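Local coordinates for endonuclease 2 (Arabidopsis thaliana, PDB 4CXP), which cuts RNA and single-stranded DNA, and less readily double-stranded DNA, into 5'-phosphorylated products with the help of three divalent metal ions, at residues Tyr51-Pro56 against Lys81-Ala86; Pro56-Asn61 against Ser119-Asp124; Ile142-Tyr147 against Lys223-Gly228. One frame throughout, in Å; residues are numbered along the deposited sequence.

Contacts 1 and 2 form one continuous piece of the zinc nuclease, their centres 8 Å apart. They share Pro56, and Val85 N of contact 1 probably donates a hydrogen bond to Tyr59 O of contact 2 at 3.0 Å, while Cys84 SG packs on Ile60 CG1. Contact 2 supplies ligands to two zinc ions of the active site. Contact 1 lies one layer farther out, where sugars cover the protein, yet the side chain of Val85 is about 7 Å from a zinc. Contact 3 is separate: its centre is about 24 Å from that of contact 2 and 28 Å from that of contact 1, and its Ile142 side chain is about 13 Å from a zinc.

Contact 1: Tyr51-Pro56 against Lys81-Ala86; sequences YHWSSP and KGRCVA. With NAG (2-acetamido-2-deoxy-beta-D-glucopyranose), chain B; NAG (2-acetamido-2-deoxy-beta-D-glucopyranose), chain C.
The indole of Trp53 and the guanidinium of Arg83 meet obliquely, their planes 73° apart, beside the N-linked glycan. Tyr51 CB and Ser54 CB, from the same segment, back one indole face toward its rim; the opposite face carries the sugar of chain B, whose C1 sits 3.8 Å above the ring plane and over its centre. This is the aromatic-sugar CH-pi platform familiar from glycan-binding surfaces, used here by the protein for the second sugar of its own glycan. The inner sugar, in chain C, whose O4 carries the chain B sugar, reaches the benzene end of the indole, with its O6 3.4 Å from Trp53 CH2. Having CG between the backbone N and the carbonyl carbon (chi1 51°) turns the indole toward the sugars.

At the edge of the guanidinium, nearly in its plane, lie Trp53 O, O3 of the chain C sugar and a water, while O6 of the chain B sugar lies over one face. Arg83 NH2 donates to Trp53 O at 3.0 Å, an almost straight bond (165°), although the donor stands well above the carbonyl plane. NH1 and NH2 both donate to the same sugar O3, and NE donates to the water, which in turn donates to Trp53 O. These partners fix the rotation of the guanidinium, and a bend at chi3 helps bring it to them.

The contact thus joins the 3-10 turn 52-56 to the loop leading into helix 85-96. Arg83 is the centre of an inverse gamma turn, and Cys84, disulfide-bonded to Cys74, occupies the N-cap position of the helix. Beside this cap the packing is modest: Pro56 CB lies 4.0 Å from Arg83 O, and Pro56 O approaches Cys84 CA at 3.6 Å.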
loop_
_atom_site.group_PDB
_atom_site.type_symbol
_atom_site.label_atom_id
_atom_site.label_comp_id
_atom_site.label_asym_id
_atom_site.label_seq_id
_atom_site.Cartn_x
_atom_site.Cartn_y
_atom_site.Cartn_z
ATOM N N TYR A 51 9.136 6.865 16.380
ATOM C CA TYR A 51 9.539 7.862 15.373
ATOM C C TYR A 51 8.294 8.654 15.031
ATOM O O TYR A 51 7.640 8.427 14.012
ATOM C CB TYR A 51 10.087 7.197 14.108
ATOM C CG TYR A 51 11.371 6.407 14.228
ATOM C CD1 TYR A 51 12.288 6.598 15.251
ATOM C CD2 TYR A 51 11.688 5.477 13.247
ATOM C CE1 TYR A 51 13.475 5.871 15.283
ATOM C CE2 TYR A 51 12.861 4.744 13.277
ATOM C CZ TYR A 51 13.755 4.941 14.292
ATOM O OH TYR A 51 14.935 4.222 14.317
ATOM N N HIS A 52 7.904 9.559 15.901
ATOM C CA HIS A 52 6.586 10.157 15.762
ATOM C C HIS A 52 6.482 11.029 14.491
ATOM O O HIS A 52 5.409 11.143 13.891
ATOM C CB HIS A 52 6.233 10.866 17.061
ATOM C CG HIS A 52 4.768 11.046 17.304
ATOM N ND1 HIS A 52 3.764 10.223 16.815
ATOM C CD2 HIS A 52 4.147 11.998 18.039
ATOM C CE1 HIS A 52 2.597 10.683 17.231
ATOM N NE2 HIS A 52 2.802 11.752 17.978
ATOM N N TRP A 53 7.611 11.547 14.027
ATOM C CA TRP A 53 7.727 12.239 12.764
ATOM C C TRP A 53 7.305 11.392 11.569
ATOM O O TRP A 53 7.069 11.917 10.483
ATOM C CB TRP A 53 9.189 12.696 12.558
ATOM C CG TRP A 53 10.213 11.619 12.737
ATOM C CD1 TRP A 53 10.962 11.404 13.844
ATOM C CD2 TRP A 53 10.645 10.643 11.767
ATOM N NE1 TRP A 53 11.809 10.350 13.653
ATOM C CE2 TRP A 53 11.649 9.869 12.380
ATOM C CE3 TRP A 53 10.281 10.350 10.449
ATOM C CZ2 TRP A 53 12.288 8.814 11.728
ATOM C CZ3 TRP A 53 10.917 9.305 9.805
ATOM C CH2 TRP A 53 11.905 8.545 10.442
ATOM N N SER A 54 7.263 10.072 11.747
ATOM C CA SER A 54 6.930 9.168 10.655
ATOM C C SER A 54 5.442 8.923 10.492
ATOM O O SER A 54 5.022 8.397 9.469
ATOM C CB SER A 54 7.641 7.826 10.818
ATOM O OG SER A 54 7.049 7.012 11.820
ATOM N N SER A 55 4.641 9.302 11.476
ATOM C CA SER A 55 3.221 8.959 11.434
ATOM C C SER A 55 2.499 9.548 10.202
ATOM O O SER A 55 1.768 8.827 9.538
ATOM C CB SER A 55 2.535 9.293 12.771
ATOM O OG SER A 55 2.635 8.206 13.699
ATOM N N PRO A 56 2.747 10.823 9.847
ATOM C CA PRO A 56 2.052 11.395 8.667
ATOM C C PRO A 56 2.534 10.822 7.335
ATOM O O PRO A 56 1.900 11.044 6.302
ATOM C CB PRO A 56 2.359 12.892 8.754
ATOM C CG PRO A 56 2.608 13.095 10.231
ATOM C CD PRO A 56 3.412 11.885 10.625
ATOM N N LYS A 81 5.824 20.738 3.664
ATOM C CA LYS A 81 5.749 20.102 2.354
ATOM C C LYS A 81 6.618 18.869 2.303
ATOM O O LYS A 81 7.715 18.837 2.860
ATOM C CB LYS A 81 6.219 21.067 1.270
ATOM N N GLY A 82 6.106 17.839 1.646
ATOM C CA GLY A 82 6.833 16.583 1.509
ATOM C C GLY A 82 6.454 15.525 2.519
ATOM O O GLY A 82 6.773 14.362 2.334
ATOM N N ARG A 83 5.754 15.911 3.579
ATOM C CA ARG A 83 5.509 14.983 4.665
ATOM C C ARG A 83 4.174 14.253 4.480
ATOM O O ARG A 83 3.187 14.496 5.167
ATOM C CB ARG A 83 5.661 15.671 6.011
ATOM C CG ARG A 83 7.050 16.325 6.139
ATOM C CD ARG A 83 7.519 16.442 7.560
ATOM N NE ARG A 83 7.749 15.135 8.152
ATOM C CZ ARG A 83 8.854 14.401 8.002
ATOM N NH1 ARG A 83 9.879 14.819 7.279
ATOM N NH2 ARG A 83 8.950 13.244 8.626
ATOM N N CYS A 84 4.210 13.328 3.529
ATOM C CA CYS A 84 3.100 12.455 3.197
ATOM C C CYS A 84 3.699 11.194 2.570
ATOM O O CYS A 84 4.901 11.133 2.323
ATOM C CB CYS A 84 2.118 13.138 2.239
ATOM S SG CYS A 84 2.571 13.091 0.481
ATOM N N VAL A 85 2.875 10.193 2.284
ATOM C CA VAL A 85 3.415 8.934 1.784
ATOM C C VAL A 85 4.142 9.081 0.444
ATOM O O VAL A 85 5.110 8.368 0.205
ATOM C CB VAL A 85 2.319 7.836 1.779
ATOM C CG1 VAL A 85 1.211 8.084 0.772
ATOM C CG2 VAL A 85 2.922 6.465 1.614
ATOM N N ALA A 86 3.672 9.957 -0.447
ATOM C CA ALA A 86 4.405 10.192 -1.696
ATOM C C ALA A 86 5.800 10.767 -1.427
ATOM O O ALA A 86 6.791 10.322 -1.997
ATOM C CB ALA A 86 3.624 11.101 -2.648
HETATM C C1 NAG B . 14.153 12.037 10.223
HETATM C C2 NAG B . 15.323 12.089 11.216
HETATM C C3 NAG B . 14.815 12.417 12.608
HETATM C C4 NAG B . 13.972 13.680 12.574
HETATM C C5 NAG B . 12.911 13.593 11.477
HETATM C C6 NAG B . 12.134 14.888 11.317
HETATM C C7 NAG B . 17.239 10.707 10.598
HETATM C C8 NAG B . 17.963 9.405 10.775
HETATM N N2 NAG B . 16.097 10.852 11.264
HETATM O O3 NAG B . 15.904 12.561 13.497
HETATM O O4 NAG B . 13.354 13.788 13.852
HETATM O O5 NAG B . 13.510 13.298 10.234
HETATM O O6 NAG B . 11.252 14.793 10.221
HETATM O O7 NAG B . 17.699 11.572 9.855
HETATM C C1 NAG C . 13.483 10.928 5.157
HETATM C C2 NAG C . 12.348 11.572 6.008
HETATM C C3 NAG C . 12.963 12.230 7.236
HETATM C C4 NAG C . 13.823 11.212 7.985
HETATM C C5 NAG C . 14.766 10.465 7.041
HETATM C C6 NAG C . 15.426 9.273 7.707
HETATM C C7 NAG C . 10.463 12.212 4.559
HETATM C C8 NAG C . 9.731 13.311 3.864
HETATM N N2 NAG C . 11.533 12.547 5.287
HETATM O O3 NAG C . 11.929 12.790 8.056
HETATM O O4 NAG C . 14.677 11.809 8.942
HETATM O O5 NAG C . 14.114 9.950 5.896
HETATM O O6 NAG C . 14.423 8.418 8.223
HETATM O O7 NAG C . 10.096 11.034 4.448
HETATM O O HOH W 1 5.561 14.540 9.645
HETATM O O HOH W 2 0.604 13.512 5.646
#

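Contact 2: Pro56-Asn61 against Ser119-Asp124. With ZN (zinc ion), chain E; ZN (zinc ion), chain G.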
loop_
_atom_site.group_PDB
_atom_site.type_symbol
_atom_site.label_atom_id
_atom_site.label_comp_id
_atom_site.label_asym_id
_atom_site.label_seq_id
_atom_site.Cartn_x
_atom_site.Cartn_y
_atom_site.Cartn_z
ATOM N N PRO A 56 2.747 10.823 9.847
ATOM C CA PRO A 56 2.052 11.395 8.667
ATOM C C PRO A 56 2.534 10.822 7.335
ATOM O O PRO A 56 1.900 11.044 6.302
ATOM C CB PRO A 56 2.359 12.892 8.754
ATOM C CG PRO A 56 2.608 13.095 10.231
ATOM C CD PRO A 56 3.412 11.885 10.625
ATOM N N LEU A 57 3.641 10.082 7.352
ATOM C CA LEU A 57 4.218 9.533 6.139
ATOM C C LEU A 57 3.466 8.331 5.604
ATOM O O LEU A 57 3.814 7.835 4.536
ATOM C CB LEU A 57 5.690 9.160 6.381
ATOM C CG LEU A 57 6.587 10.300 6.874
ATOM C CD1 LEU A 57 8.017 9.793 6.987
ATOM C CD2 LEU A 57 6.522 11.552 6.006
ATOM N N HIS A 58 2.439 7.853 6.315
ATOM C CA HIS A 58 1.685 6.685 5.859
ATOM C C HIS A 58 0.544 7.036 4.920
ATOM O O HIS A 58 -0.042 6.132 4.321
ATOM C CB HIS A 58 1.129 5.900 7.047
ATOM C CG HIS A 58 2.195 5.268 7.878
ATOM N ND1 HIS A 58 2.348 3.910 7.986
ATOM C CD2 HIS A 58 3.197 5.835 8.593
ATOM C CE1 HIS A 58 3.405 3.671 8.746
ATOM N NE2 HIS A 58 3.940 4.820 9.127
ATOM N N TYR A 59 0.193 8.316 4.770
ATOM C CA TYR A 59 -1.015 8.668 4.044
ATOM C C TYR A 59 -0.870 10.029 3.384
ATOM O O TYR A 59 0.149 10.719 3.529
ATOM C CB TYR A 59 -2.242 8.598 4.995
ATOM C CG TYR A 59 -2.090 9.513 6.185
ATOM C CD1 TYR A 59 -2.391 10.877 6.100
ATOM C CD2 TYR A 59 -1.602 9.035 7.391
ATOM C CE1 TYR A 59 -2.215 11.711 7.192
ATOM C CE2 TYR A 59 -1.420 9.872 8.470
ATOM C CZ TYR A 59 -1.730 11.209 8.372
ATOM O OH TYR A 59 -1.535 12.032 9.457
ATOM N N ILE A 60 -1.922 10.402 2.647
ATOM C CA ILE A 60 -2.111 11.726 2.059
ATOM C C ILE A 60 -3.530 12.151 2.398
ATOM O O ILE A 60 -4.471 11.397 2.160
ATOM C CB ILE A 60 -1.949 11.724 0.531
ATOM C CG1 ILE A 60 -0.528 11.357 0.147
ATOM C CG2 ILE A 60 -2.313 13.070 -0.040
ATOM C CD1 ILE A 60 -0.336 10.927 -1.282
ATOM N N ASN A 61 -3.673 13.371 2.917
ATOM C CA ASN A 61 -4.966 14.012 3.117
ATOM C C ASN A 61 -5.286 14.918 1.940
ATOM O O ASN A 61 -4.482 15.777 1.587
ATOM C CB ASN A 61 -4.933 14.895 4.366
ATOM C CG ASN A 61 -5.017 14.118 5.651
ATOM O OD1 ASN A 61 -5.677 13.090 5.724
ATOM N ND2 ASN A 61 -4.365 14.625 6.686
ATOM N N SER A 119 9.150 -0.249 1.368
ATOM C CA SER A 119 8.319 -1.411 1.146
ATOM C C SER A 119 6.925 -1.194 1.726
ATOM O O SER A 119 5.919 -1.464 1.078
ATOM C CB SER A 119 8.988 -2.646 1.741
ATOM O OG SER A 119 10.208 -2.919 1.052
ATOM N N HIS A 120 6.862 -0.709 2.949
ATOM C CA HIS A 120 5.584 -0.441 3.587
ATOM C C HIS A 120 4.837 0.696 2.884
ATOM O O HIS A 120 3.640 0.586 2.626
ATOM C CB HIS A 120 5.807 -0.070 5.060
ATOM C CG HIS A 120 4.542 0.116 5.820
ATOM N ND1 HIS A 120 3.912 -0.915 6.472
ATOM C CD2 HIS A 120 3.793 1.219 6.050
ATOM C CE1 HIS A 120 2.818 -0.454 7.056
ATOM N NE2 HIS A 120 2.728 0.842 6.827
ATOM N N PHE A 121 5.527 1.791 2.604
ATOM C CA PHE A 121 4.872 2.956 2.014
ATOM C C PHE A 121 4.419 2.712 0.579
ATOM O O PHE A 121 3.370 3.224 0.184
ATOM C CB PHE A 121 5.779 4.186 2.122
ATOM C CG PHE A 121 6.017 4.654 3.541
ATOM C CD1 PHE A 121 5.039 4.570 4.507
ATOM C CD2 PHE A 121 7.234 5.208 3.890
ATOM C CE1 PHE A 121 5.280 5.004 5.798
ATOM C CE2 PHE A 121 7.479 5.646 5.181
ATOM C CZ PHE A 121 6.497 5.537 6.134
ATOM N N MET A 122 5.158 1.924 -0.199
ATOM C CA MET A 122 4.660 1.538 -1.510
ATOM C C MET A 122 3.338 0.782 -1.363
ATOM O O MET A 122 2.437 0.909 -2.195
ATOM C CB MET A 122 5.670 0.692 -2.258
ATOM C CG MET A 122 5.252 0.422 -3.700
ATOM S SD MET A 122 5.151 1.907 -4.716
ATOM C CE MET A 122 6.898 2.175 -5.021
ATOM N N GLY A 123 3.192 -0.012 -0.307
ATOM C CA GLY A 123 1.915 -0.604 -0.021
ATOM C C GLY A 123 0.852 0.399 0.371
ATOM O O GLY A 123 -0.238 0.420 -0.201
ATOM N N ASP A 124 1.145 1.254 1.347
ATOM C CA ASP A 124 0.145 2.179 1.841
ATOM C C ASP A 124 -0.360 3.119 0.752
ATOM O O ASP A 124 -1.543 3.444 0.740
ATOM C CB ASP A 124 0.657 2.961 3.058
ATOM C CG ASP A 124 0.413 2.263 4.381
ATOM O OD1 ASP A 124 -0.176 1.170 4.356
ATOM O OD2 ASP A 124 0.824 2.836 5.404
HETATM ZN ZN ZN E . 1.109 2.185 7.438
HETATM ZN ZN ZN G . -0.735 -0.303 5.707
#
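Phe121 drives its edge into the face of His58, a T-shaped pair with planes at 90° and Phe121 CE1 3.5 Å above the centre of the imidazole. This is the tight part: Leu57 O lies over the face of the same phenyl ring, offset toward its rim, and Leu57 CB touches Phe121 CZ at 3.7 Å. Helix 85-96 backs the phenyl ring through Val85, Ala88 and Ile89.

Away from the phenyl ring the segments are joined through metal more than through side-chain packing. His58 ND1, His120 NE2 and Asp124 OD2 bind one zinc, the two nitrogens at 2.2 Å each, and Asp45 completes the protein ligands. This is part of the trinuclear zinc site of S1/P1 nucleases. The three donor atoms do not hydrogen-bond to one another, and the two imidazoles meet rim to rim without face-to-face overlap, centroids 5.0 Å apart and planes at 69°. Asp124 bridges: its OD1 reaches a second zinc at 2.1 Å, shared with Trp1 and His6. A sulfate, probably from the crystallisation liquor, lies about 3 Å from the Asp124 side chain (nearest atoms). In the second shell, Cys41 O receives a hydrogen bond from His120 ND1, fixing the rotation of that imidazole.

Contact 3: Ile142-Tyr147 against Lys223-Gly228; sequences IEVHWY and KGVTEG
Glu143 and Glu227 meet through backbone and carboxylate: Glu143 N donates to Glu227 OE1 at 2.9 Å in a nearly straight bond (168°). The donor approaches from above the carboxylate plane, about 54° out of it. Glu143 O takes a second bond, from Gly228 N, also at 2.9 Å. A water completes the polar group by donating to both Glu143 O and Glu227 OE2, and Glu227 CA adds a weaker CH contact to the same carbonyl. The Glu227 chain extends with CG anti to the backbone N (chi1 176°) and then bends at chi2, which swings its carboxylate back over the start of strand 143-146.

Loop 223-228 leads into strand 230-231, an outer strand of a small mixed sheet whose central strand is 143-146, flanked also by 149-152; His145 carries the pairing on through backbone bonds to Asp229 and Leu231. On the apolar flank, Val225 CG1 fills the angle between two side chains of the 142-147 segment, 3.9 Å from Val144 CG1 and 4.1 Å from Ile142 CG2. Val144 CG1 also touches Thr226 O at 3.6 Å. Farther in, Val144 rests on Ile156 of helix 153-169.

The two carboxylates keep apart, with Glu143 OE1 6.3 Å from Glu227 OE2. A side-chain carboxylate, not a backbone carbonyl, accepts from Glu143 N, and this backbone N-H with the bridging water would probably help to stabilise the negative charge of Glu227 at this exposed surface.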
loop_
_atom_site.group_PDB
_atom_site.type_symbol
_atom_site.label_atom_id
_atom_site.label_comp_id
_atom_site.label_asym_id
_atom_site.label_seq_id
_atom_site.Cartn_x
_atom_site.Cartn_y
_atom_site.Cartn_z
ATOM N N ILE A 142 -15.922 7.299 9.621
ATOM C CA ILE A 142 -17.154 6.774 9.043
ATOM C C ILE A 142 -17.421 5.422 9.697
ATOM O O ILE A 142 -16.760 4.419 9.406
ATOM C CB ILE A 142 -17.064 6.654 7.518
ATOM C CG1 ILE A 142 -16.733 8.006 6.895
ATOM C CG2 ILE A 142 -18.349 6.047 6.963
ATOM C CD1 ILE A 142 -16.509 7.943 5.407
ATOM N N GLU A 143 -18.356 5.417 10.634
ATOM C CA GLU A 143 -18.643 4.244 11.458
ATOM C C GLU A 143 -19.829 3.495 10.862
ATOM O O GLU A 143 -20.919 4.060 10.700
ATOM C CB GLU A 143 -18.938 4.677 12.900
ATOM C CG GLU A 143 -17.699 5.161 13.651
ATOM C CD GLU A 143 -16.690 4.049 13.996
ATOM O OE1 GLU A 143 -16.932 2.846 13.735
ATOM O OE2 GLU A 143 -15.631 4.384 14.560
ATOM N N VAL A 144 -19.584 2.234 10.512
ATOM C CA VAL A 144 -20.545 1.366 9.842
ATOM C C VAL A 144 -20.506 0.010 10.539
ATOM O O VAL A 144 -19.940 -0.127 11.629
ATOM C CB VAL A 144 -20.249 1.276 8.319
ATOM C CG1 VAL A 144 -20.439 2.636 7.677
ATOM C CG2 VAL A 144 -18.848 0.754 8.033
ATOM N N HIS A 145 -21.128 -0.990 9.931
ATOM C CA HIS A 145 -20.953 -2.372 10.342
ATOM C C HIS A 145 -20.358 -3.132 9.173
ATOM O O HIS A 145 -20.734 -2.910 8.018
ATOM C CB HIS A 145 -22.281 -3.023 10.757
ATOM C CG HIS A 145 -22.706 -2.719 12.179
ATOM N ND1 HIS A 145 -23.143 -1.479 12.580
ATOM C CD2 HIS A 145 -22.732 -3.493 13.293
ATOM C CE1 HIS A 145 -23.447 -1.498 13.867
ATOM N NE2 HIS A 145 -23.200 -2.713 14.327
ATOM N N TRP A 146 -19.411 -4.018 9.476
ATOM C CA TRP A 146 -18.912 -5.024 8.542
ATOM C C TRP A 146 -19.607 -6.320 8.926
ATOM O O TRP A 146 -19.353 -6.877 9.996
ATOM C CB TRP A 146 -17.390 -5.167 8.646
ATOM C CG TRP A 146 -16.850 -6.144 7.652
ATOM C CD1 TRP A 146 -16.292 -7.356 7.908
ATOM C CD2 TRP A 146 -16.829 -5.982 6.233
ATOM N NE1 TRP A 146 -15.926 -7.962 6.733
ATOM C CE2 TRP A 146 -16.244 -7.135 5.693
ATOM C CE3 TRP A 146 -17.278 -4.979 5.363
ATOM C CZ2 TRP A 146 -16.085 -7.311 4.334
ATOM C CZ3 TRP A 146 -17.105 -5.155 4.009
ATOM C CH2 TRP A 146 -16.520 -6.311 3.508
ATOM N N TYR A 147 -20.559 -6.746 8.107
ATOM C CA TYR A 147 -21.477 -7.816 8.500
ATOM C C TYR A 147 -22.074 -7.437 9.855
ATOM O O TYR A 147 -22.658 -6.359 9.955
ATOM C CB TYR A 147 -20.819 -9.199 8.396
ATOM C CG TYR A 147 -20.480 -9.563 6.956
ATOM C CD1 TYR A 147 -19.293 -9.155 6.370
ATOM C CD2 TYR A 147 -21.354 -10.292 6.180
ATOM C CE1 TYR A 147 -18.997 -9.460 5.048
ATOM C CE2 TYR A 147 -21.066 -10.609 4.869
ATOM C CZ TYR A 147 -19.874 -10.197 4.302
ATOM O OH TYR A 147 -19.538 -10.490 3.004
ATOM N N LYS A 223 -18.090 5.367 -2.095
ATOM C CA LYS A 223 -19.283 5.306 -2.917
ATOM C C LYS A 223 -20.338 4.436 -2.281
ATOM O O LYS A 223 -20.090 3.272 -2.003
ATOM C CB LYS A 223 -18.933 4.746 -4.289
ATOM C CG LYS A 223 -20.105 4.574 -5.232
ATOM C CD LYS A 223 -20.848 5.849 -5.509
ATOM C CE LYS A 223 -20.019 6.799 -6.334
ATOM N NZ LYS A 223 -20.859 7.903 -6.879
ATOM N N GLY A 224 -21.524 4.996 -2.082
ATOM C CA GLY A 224 -22.653 4.255 -1.542
ATOM C C GLY A 224 -22.672 4.128 -0.037
ATOM O O GLY A 224 -23.637 3.611 0.487
ATOM N N VAL A 225 -21.649 4.618 0.665
ATOM C CA VAL A 225 -21.521 4.358 2.094
ATOM C C VAL A 225 -21.963 5.575 2.890
ATOM O O VAL A 225 -21.509 6.683 2.636
ATOM C CB VAL A 225 -20.073 3.988 2.468
ATOM C CG1 VAL A 225 -19.980 3.713 3.951
ATOM C CG2 VAL A 225 -19.589 2.793 1.666
ATOM N N THR A 226 -22.837 5.328 3.856
ATOM C CA THR A 226 -23.275 6.314 4.822
ATOM C C THR A 226 -23.069 5.756 6.210
ATOM O O THR A 226 -23.270 4.569 6.425
ATOM C CB THR A 226 -24.782 6.652 4.639
ATOM O OG1 THR A 226 -25.031 7.038 3.284
ATOM C CG2 THR A 226 -25.239 7.764 5.590
ATOM N N GLU A 227 -22.684 6.634 7.134
ATOM C CA GLU A 227 -22.596 6.333 8.554
ATOM C C GLU A 227 -23.796 5.470 8.949
ATOM O O GLU A 227 -24.935 5.823 8.635
ATOM C CB GLU A 227 -22.614 7.657 9.346
ATOM C CG GLU A 227 -22.625 7.561 10.864
ATOM C CD GLU A 227 -21.251 7.502 11.518
ATOM O OE1 GLU A 227 -20.190 7.670 10.862
ATOM O OE2 GLU A 227 -21.236 7.299 12.748
ATOM N N GLY A 228 -23.551 4.367 9.646
ATOM C CA GLY A 228 -24.616 3.490 10.114
ATOM C C GLY A 228 -25.002 2.355 9.177
ATOM O O GLY A 228 -25.752 1.468 9.579
HETATM O O HOH W 3 -22.602 4.554 13.095
#